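Long-range contacts in aldehyde dehydrogenase (Burkholderia thailandensis, PDB 5J6B), which probably oxidises aldehydes to carboxylic acids with a nicotinamide cofactor and binds NADPH: residues A[226-231]-A[249-254]; A[372-377]-A[390-395]. All coordinates share one frame; numbering follows the deposited sequence.

Contact 1 of 2, residues A[226-231]-A[249-254]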
ATOM      1  N   THR A 226      15.255 -28.367 -15.002  1.00 18.84           N
ATOM      2  CA  THR A 226      15.317 -29.396 -13.970  1.00 20.98           C
ATOM      3  C   THR A 226      16.340 -29.150 -12.859  1.00 25.84           C
ATOM      4  O   THR A 226      16.206 -29.760 -11.791  1.00 27.21           O
ATOM      5  CB  THR A 226      15.611 -30.769 -14.600  1.00 27.30           C
ATOM      6  OG1 THR A 226      16.894 -30.742 -15.233  1.00 24.53           O
ATOM      7  CG2 THR A 226      14.540 -31.147 -15.628  1.00 26.90           C
ATOM      8  N   ASP A 227      17.362 -28.312 -13.063  1.00 24.40           N
ATOM      9  CA  ASP A 227      18.421 -28.211 -12.058  1.00 26.05           C
ATOM     10  C   ASP A 227      17.874 -27.640 -10.752  1.00 25.00           C
ATOM     11  O   ASP A 227      17.213 -26.597 -10.747  1.00 24.97           O
ATOM     12  CB  ASP A 227      19.581 -27.351 -12.564  1.00 27.56           C
ATOM     13  CG  ASP A 227      20.831 -27.509 -11.713  1.00 26.14           C
ATOM     14  OD1 ASP A 227      20.871 -26.960 -10.589  1.00 28.37           O
ATOM     15  OD2 ASP A 227      21.780 -28.186 -12.162  1.00 25.31           O
ATOM     16  N   GLU A 228      18.155 -28.338  -9.640  1.00 22.91           N
ATOM     17  CA  GLU A 228      17.588 -27.982  -8.340  1.00 25.92           C
ATOM     18  C   GLU A 228      18.199 -26.715  -7.756  1.00 27.87           C
ATOM     19  O   GLU A 228      17.659 -26.180  -6.783  1.00 21.85           O
ATOM     20  CB  GLU A 228      17.771 -29.125  -7.325  1.00 32.89           C
ATOM     21  CG  GLU A 228      16.725 -30.240  -7.371  1.00 48.97           C
ATOM     22  CD  GLU A 228      16.022 -30.498  -6.015  1.00 63.15           C
ATOM     23  OE1 GLU A 228      16.564 -30.131  -4.945  1.00 65.55           O
ATOM     24  OE2 GLU A 228      14.912 -31.074  -6.025  1.00 65.34           O
ATOM     25  N   ARG A 229      19.320 -26.235  -8.297  1.00 22.60           N
ATOM     26  CA  ARG A 229      19.911 -25.013  -7.757  1.00 20.33           C
ATOM     27  C   ARG A 229      19.145 -23.762  -8.189  1.00 22.30           C
ATOM     28  O   ARG A 229      19.241 -22.732  -7.511  1.00 24.99           O
ATOM     29  CB  ARG A 229      21.388 -24.927  -8.158  1.00 18.33           C
ATOM     30  CG  ARG A 229      22.248 -25.990  -7.471  1.00 22.40           C
ATOM     31  CD  ARG A 229      23.627 -26.166  -8.133  1.00 21.98           C
ATOM     32  NE  ARG A 229      23.506 -26.685  -9.491  1.00 19.96           N
ATOM     33  CZ  ARG A 229      24.523 -26.818 -10.333  1.00 23.64           C
ATOM     34  NH1 ARG A 229      25.755 -26.492  -9.951  1.00 23.95           N
ATOM     35  NH2 ARG A 229      24.311 -27.282 -11.553  1.00 23.19           N
ATOM     36  N   PHE A 230      18.389 -23.829  -9.288  1.00 19.16           N
ATOM     37  CA  PHE A 230      17.476 -22.750  -9.650  1.00 17.76           C
ATOM     38  C   PHE A 230      16.284 -22.763  -8.706  1.00 20.61           C
ATOM     39  O   PHE A 230      15.681 -23.816  -8.481  1.00 15.86           O
ATOM     40  CB  PHE A 230      16.961 -22.916 -11.081  1.00 17.35           C
ATOM     41  CG  PHE A 230      17.950 -22.585 -12.159  1.00 15.21           C
ATOM     42  CD1 PHE A 230      18.554 -21.344 -12.214  1.00 16.95           C
ATOM     43  CD2 PHE A 230      18.206 -23.503 -13.166  1.00 20.52           C
ATOM     44  CE1 PHE A 230      19.439 -21.035 -13.252  1.00 14.98           C
ATOM     45  CE2 PHE A 230      19.075 -23.211 -14.187  1.00 17.31           C
ATOM     46  CZ  PHE A 230      19.700 -21.976 -14.233  1.00 21.21           C
ATOM     47  N   LYS A 231      15.914 -21.584  -8.201  1.00 18.96           N
ATOM     48  CA  LYS A 231      14.752 -21.422  -7.337  1.00 16.99           C
ATOM     49  C   LYS A 231      13.533 -20.870  -8.069  1.00 18.50           C
ATOM     50  O   LYS A 231      12.422 -20.879  -7.508  1.00 16.61           O
ATOM     51  CB  LYS A 231      15.103 -20.503  -6.161  1.00 24.36           C
ATOM     52  CG  LYS A 231      16.082 -21.137  -5.178  1.00 27.20           C
ATOM     53  CD  LYS A 231      15.351 -22.171  -4.340  1.00 34.63           C
ATOM     54  CE  LYS A 231      16.277 -22.906  -3.397  1.00 43.66           C
ATOM     55  NZ  LYS A 231      15.472 -23.794  -2.496  1.00 44.51           N
ATOM     56  N   ALA A 249       9.662 -29.118 -13.752  1.00 19.30           N
ATOM     57  CA  ALA A 249      10.455 -28.122 -13.034  1.00 18.31           C
ATOM     58  C   ALA A 249      10.932 -28.581 -11.657  1.00 20.91           C
ATOM     59  O   ALA A 249      11.894 -28.014 -11.135  1.00 20.56           O
ATOM     60  CB  ALA A 249       9.664 -26.822 -12.883  1.00 18.64           C
ATOM     61  N   GLY A 250      10.272 -29.547 -11.025  1.00 24.39           N
ATOM     62  CA  GLY A 250      10.721 -29.938  -9.697  1.00 27.87           C
ATOM     63  C   GLY A 250      10.265 -28.978  -8.612  1.00 20.87           C
ATOM     64  O   GLY A 250       9.124 -28.517  -8.650  1.00 20.13           O
ATOM     65  N   LYS A 251      11.135 -28.649  -7.648  1.00 22.38           N
ATOM     66  CA  LYS A 251      10.703 -27.853  -6.497  1.00 22.22           C
ATOM     67  C   LYS A 251      10.525 -26.373  -6.808  1.00 25.58           C
ATOM     68  O   LYS A 251       9.787 -25.693  -6.084  1.00 19.31           O
ATOM     69  CB  LYS A 251      11.698 -27.992  -5.346  1.00 21.23           C
ATOM     70  CG  LYS A 251      11.794 -29.402  -4.781  1.00 20.78           C
ATOM     71  CD  LYS A 251      12.851 -29.477  -3.704  1.00 25.41           C
ATOM     72  CE  LYS A 251      12.901 -30.881  -3.118  1.00 24.06           C
ATOM     73  NZ  LYS A 251      14.089 -31.064  -2.247  1.00 26.80           N
ATOM     74  N   LYS A 252      11.170 -25.865  -7.854  1.00 17.40           N
ATOM     75  CA  LYS A 252      11.267 -24.423  -8.067  1.00 15.26           C
ATOM     76  C   LYS A 252       9.908 -23.794  -8.378  1.00 21.70           C
ATOM     77  O   LYS A 252       9.014 -24.426  -8.952  1.00 16.98           O
ATOM     78  CB  LYS A 252      12.254 -24.127  -9.210  1.00 16.37           C
ATOM     79  CG  LYS A 252      11.849 -24.731 -10.556  1.00 19.88           C
ATOM     80  CD  LYS A 252      12.877 -24.438 -11.660  1.00 26.05           C
ATOM     81  CE  LYS A 252      14.246 -25.031 -11.350  1.00 19.10           C
ATOM     82  NZ  LYS A 252      14.288 -26.534 -11.363  1.00 18.39           N
ATOM     83  N   LYS A 253       9.757 -22.532  -7.973  1.00 18.83           N
ATOM     84  CA  LYS A 253       8.631 -21.724  -8.422  1.00 16.82           C
ATOM     85  C   LYS A 253       8.658 -21.607  -9.943  1.00 20.45           C
ATOM     86  O   LYS A 253       9.732 -21.556 -10.553  1.00 16.58           O
ATOM     87  CB  LYS A 253       8.700 -20.329  -7.779  1.00 18.78           C
ATOM     88  CG  LYS A 253       7.501 -19.435  -8.094  1.00 26.72           C
ATOM     89  CD  LYS A 253       7.593 -18.108  -7.354  1.00 27.89           C
ATOM     90  CE  LYS A 253       6.337 -17.256  -7.570  1.00 25.37           C
ATOM     91  NZ  LYS A 253       5.079 -17.950  -7.136  1.00 35.71           N
ATOM     92  N   VAL A 254       7.475 -21.592 -10.565  1.00 19.29           N
ATOM     93  CA  VAL A 254       7.353 -21.523 -12.021  1.00 14.32           C
ATOM     94  C   VAL A 254       6.457 -20.351 -12.393  1.00 18.10           C
ATOM     95  O   VAL A 254       5.366 -20.196 -11.830  1.00 18.62           O
ATOM     96  CB  VAL A 254       6.787 -22.822 -12.627  1.00 15.98           C
ATOM     97  CG1 VAL A 254       6.519 -22.622 -14.118  1.00 20.74           C
ATOM     98  CG2 VAL A 254       7.759 -23.964 -12.433  1.00 19.79           C
TER
HETATM   99  O   HOH W   1      13.768 -29.828  -7.902  1.00 22.76           O
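Lys252 reaches from residues 249-254 to the turn Asp227-Phe230, joining the loops that lead into neighbouring parallel strands, 232-236 and 253-257, of the Rossmann-like cofactor-binding domain. Its CG sits between the backbone N and the carbonyl carbon (chi1 61°), and two further bends curl the ammonium back over its own turn. Lys252 CE thereby lies 3.5 Å from Phe230 CB, while the phenyl ring leads away to Ile55 of helix 48-66. NZ donates to Asp227 O at 3.0 Å, from above the carbonyl plane, and to Ala249 O at 2.8 Å, in the plane of that second carbonyl. Thr225 O is its third acceptor, so one buried ammonium gathers carbonyls at or just past the C-terminal ends of helices 222-226 and 239-248.

Farther out, Glu228 and the extended Lys251 run obliquely across each other. The carboxylate lies beside the lysine's methylenes, with Glu228 OE2 3.5 Å from Lys251 CD, and its ion pair with NZ is long; NZ instead bridges to Asp459 of the second subunit, whose Trp243 adds a cation-pi contact. One water ties Glu228 OE2 to Lys251 N. Within the turn, Asp227 OD1 accepts from Arg229 N (an Asx turn), while the guanidinium grips that carboxylate side-on through NE and NH2, NH2 also salt-bridging Asp52. Where strand 253-257 begins, Lys253 N donates to Lys231 O at 3.2 Å, bent to 137° at the hydrogen.

Contact 2 of 2, residues A[372-377]-A[390-395]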
ATOM      1  N   THR A 372      -4.242 -10.684 -43.859  1.00 19.72           N
ATOM      2  CA  THR A 372      -5.397 -11.384 -44.394  1.00 19.38           C
ATOM      3  C   THR A 372      -6.570 -11.229 -43.440  1.00 18.93           C
ATOM      4  O   THR A 372      -6.394 -11.245 -42.218  1.00 18.18           O
ATOM      5  CB  THR A 372      -5.076 -12.862 -44.610  1.00 20.02           C
ATOM      6  OG1 THR A 372      -3.968 -12.982 -45.521  1.00 23.57           O
ATOM      7  CG2 THR A 372      -6.275 -13.599 -45.175  1.00 23.87           C
ATOM      8  N   LEU A 373      -7.761 -11.042 -44.009  1.00 19.44           N
ATOM      9  CA  LEU A 373      -8.992 -10.933 -43.236  1.00 19.19           C
ATOM     10  C   LEU A 373      -9.990 -11.957 -43.755  1.00 25.11           C
ATOM     11  O   LEU A 373     -10.147 -12.118 -44.970  1.00 23.61           O
ATOM     12  CB  LEU A 373      -9.578  -9.521 -43.335  1.00 18.96           C
ATOM     13  CG  LEU A 373     -10.830  -9.209 -42.512  1.00 23.53           C
ATOM     14  CD1 LEU A 373     -10.471  -9.169 -41.033  1.00 19.10           C
ATOM     15  CD2 LEU A 373     -11.415  -7.892 -42.959  1.00 20.42           C
ATOM     16  N   LEU A 374     -10.664 -12.653 -42.834  1.00 21.34           N
ATOM     17  CA  LEU A 374     -11.652 -13.654 -43.209  1.00 22.04           C
ATOM     18  C   LEU A 374     -12.974 -13.377 -42.512  1.00 20.74           C
ATOM     19  O   LEU A 374     -13.017 -12.811 -41.416  1.00 20.61           O
ATOM     20  CB  LEU A 374     -11.192 -15.078 -42.867  1.00 24.94           C
ATOM     21  CG  LEU A 374     -10.026 -15.617 -43.703  1.00 24.62           C
ATOM     22  CD1 LEU A 374      -8.725 -15.404 -42.975  1.00 24.35           C
ATOM     23  CD2 LEU A 374     -10.236 -17.083 -44.009  1.00 23.74           C
ATOM     24  N   GLU A 375     -14.050 -13.783 -43.174  1.00 26.06           N
ATOM     25  CA  GLU A 375     -15.383 -13.822 -42.599  1.00 24.85           C
ATOM     26  C   GLU A 375     -15.869 -15.263 -42.588  1.00 26.72           C
ATOM     27  O   GLU A 375     -15.397 -16.102 -43.363  1.00 23.26           O
ATOM     28  CB  GLU A 375     -16.372 -12.965 -43.392  1.00 28.58           C
ATOM     29  CG  GLU A 375     -16.409 -11.490 -43.022  1.00 32.77           C
ATOM     30  CD  GLU A 375     -17.493 -10.751 -43.800  1.00 38.22           C
ATOM     31  OE1 GLU A 375     -17.670 -11.060 -44.997  1.00 38.47           O
ATOM     32  OE2 GLU A 375     -18.179  -9.882 -43.215  1.00 35.84           O
ATOM     33  N   GLY A 376     -16.825 -15.539 -41.703  1.00 24.39           N
ATOM     34  CA  GLY A 376     -17.491 -16.826 -41.701  1.00 29.46           C
ATOM     35  C   GLY A 376     -16.666 -18.001 -41.229  1.00 31.13           C
ATOM     36  O   GLY A 376     -16.984 -19.140 -41.579  1.00 25.86           O
ATOM     37  N   VAL A 377     -15.617 -17.772 -40.439  1.00 23.77           N
ATOM     38  CA  VAL A 377     -14.844 -18.881 -39.888  1.00 30.64           C
ATOM     39  C   VAL A 377     -15.630 -19.505 -38.742  1.00 30.59           C
ATOM     40  O   VAL A 377     -16.012 -18.812 -37.793  1.00 27.14           O
ATOM     41  CB  VAL A 377     -13.461 -18.407 -39.413  1.00 23.47           C
ATOM     42  CG1 VAL A 377     -12.778 -19.508 -38.618  1.00 21.56           C
ATOM     43  CG2 VAL A 377     -12.592 -17.992 -40.604  1.00 24.92           C
ATOM     44  N   GLY A 390       0.206 -15.259 -36.808  1.00 22.52           N
ATOM     45  CA  GLY A 390       0.484 -14.844 -38.165  1.00 19.90           C
ATOM     46  C   GLY A 390      -0.444 -13.708 -38.537  1.00 20.26           C
ATOM     47  O   GLY A 390      -1.290 -13.297 -37.740  1.00 24.56           O
ATOM     48  N   PRO A 391      -0.309 -13.175 -39.749  1.00 21.85           N
ATOM     49  CA  PRO A 391      -1.053 -11.974 -40.148  1.00 23.79           C
ATOM     50  C   PRO A 391      -2.481 -12.260 -40.616  1.00 26.71           C
ATOM     51  O   PRO A 391      -2.893 -11.859 -41.711  1.00 21.61           O
ATOM     52  CB  PRO A 391      -0.188 -11.408 -41.276  1.00 18.81           C
ATOM     53  CG  PRO A 391       0.398 -12.644 -41.924  1.00 18.01           C
ATOM     54  CD  PRO A 391       0.610 -13.638 -40.811  1.00 20.59           C
ATOM     55  N   VAL A 392      -3.244 -12.954 -39.779  1.00 23.67           N
ATOM     56  CA  VAL A 392      -4.609 -13.347 -40.103  1.00 19.94           C
ATOM     57  C   VAL A 392      -5.524 -12.842 -38.994  1.00 18.73           C
ATOM     58  O   VAL A 392      -5.190 -12.959 -37.809  1.00 18.21           O
ATOM     59  CB  VAL A 392      -4.729 -14.877 -40.276  1.00 19.02           C
ATOM     60  CG1 VAL A 392      -6.193 -15.309 -40.339  1.00 26.74           C
ATOM     61  CG2 VAL A 392      -3.985 -15.342 -41.529  1.00 19.67           C
ATOM     62  N   ALA A 393      -6.654 -12.242 -39.377  1.00 23.45           N
ATOM     63  CA  ALA A 393      -7.697 -11.875 -38.427  1.00 23.15           C
ATOM     64  C   ALA A 393      -9.044 -12.344 -38.957  1.00 20.03           C
ATOM     65  O   ALA A 393      -9.246 -12.461 -40.170  1.00 18.02           O
ATOM     66  CB  ALA A 393      -7.733 -10.359 -38.143  1.00 16.61           C
ATOM     67  N   LEU A 394      -9.958 -12.625 -38.024  1.00 17.13           N
ATOM     68  CA  LEU A 394     -11.270 -13.184 -38.326  1.00 23.10           C
ATOM     69  C   LEU A 394     -12.338 -12.211 -37.851  1.00 20.33           C
ATOM     70  O   LEU A 394     -12.301 -11.761 -36.702  1.00 19.08           O
ATOM     71  CB  LEU A 394     -11.464 -14.538 -37.639  1.00 25.17           C
ATOM     72  CG  LEU A 394     -10.239 -15.442 -37.577  1.00 28.03           C
ATOM     73  CD1 LEU A 394     -10.571 -16.725 -36.822  1.00 30.74           C
ATOM     74  CD2 LEU A 394      -9.732 -15.745 -38.978  1.00 31.01           C
ATOM     75  N   LEU A 395     -13.284 -11.893 -38.729  1.00 20.17           N
ATOM     76  CA  LEU A 395     -14.342 -10.936 -38.433  1.00 22.58           C
ATOM     77  C   LEU A 395     -15.656 -11.683 -38.210  1.00 24.24           C
ATOM     78  O   LEU A 395     -16.073 -12.478 -39.055  1.00 19.54           O
ATOM     79  CB  LEU A 395     -14.478  -9.920 -39.574  1.00 19.92           C
ATOM     80  CG  LEU A 395     -15.608  -8.879 -39.484  1.00 22.38           C
ATOM     81  CD1 LEU A 395     -15.491  -7.994 -38.244  1.00 17.94           C
ATOM     82  CD2 LEU A 395     -15.630  -8.025 -40.745  1.00 26.91           C
TER
HETATM   83  O   HOH W   2     -18.180 -13.864 -39.852  1.00 28.78           O
HETATM   84  O   HOH W   3     -14.502 -15.145 -39.515  1.00 22.59           O
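Parallel beta pairing sets Thr372, Leu373 and Leu374 beside Val392, Ala393 and Leu394, with the strand segments 372-375 and 392-395 twisted by 27° against each other. The ladder starts at Thr372 N, which donates to Pro391 O at 2.8 Å, the carbonyl of the residue at the centre of an inverse gamma turn. Thr372 O then accepts from Ala393 N, and also from the hydroxyl of Tyr286. Leu374 uses both its backbone groups, its N binding Ala393 O and its O receiving Leu395 N at 2.9 Å, which ties it to both neighbours of Leu394.

The two strands are consecutive in a beta-alpha-beta unit whose crossover carries helix 382-385, within the domain that is catalytic in the aldehyde dehydrogenase fold. On the face of Thr372, Leu374, Val392 and Leu394, under helices 338-353 and 382-385, the branched ends are in contact. Leu374 CD1 leans diagonally back along the strands to Val392 CG1 at 3.7 Å and also meets Leu394 CD2. Val377, beyond the strand end, stands at about a right angle to Leu394, with Val377 CG1 on Leu394 CD1 and CG2 on CD2, each at 4.0 Å.

The other face, bearing Leu373, Ala393, Glu375 and Leu395, packs on helix 303-319. With CG anti to the backbone N (chi1 -176°), Leu373 brings CD1 over the backbone of Ala393, 3.6 Å from its O. Glu375 and Leu395 lie side by side and point the same way; Glu375 OE2 is hydrogen-bonded to the Tyr306 hydroxyl and OE1 salt-bridged to Arg310, both on that helix. Where the strands part, one water accepts from Gly376 N and donates to Leu395 O at 2.6 Å, and a second links the same oxygen to Val377 N.

Contacts 1 and 2 share no secondary-structure element and lie on opposite sides of the chain's centre, with about 25 Å between their nearest atoms. Contact 1 is partly buried, in the cofactor-binding domain, where a second subunit forms a salt bridge and hydrogen bonds with it; contact 2 is mostly buried in a different sheet, and no other chain of the assembly touches it. Both concern neighbouring parallel strands with a helix in the connection, yet at different places: 226-231 and 249-254 meet largely in the loops leading into such strands, through lysine and carbonyl chemistry, whereas 372-377 and 390-395 meet along the strands themselves, through backbone bonds and aliphatic packing on two faces.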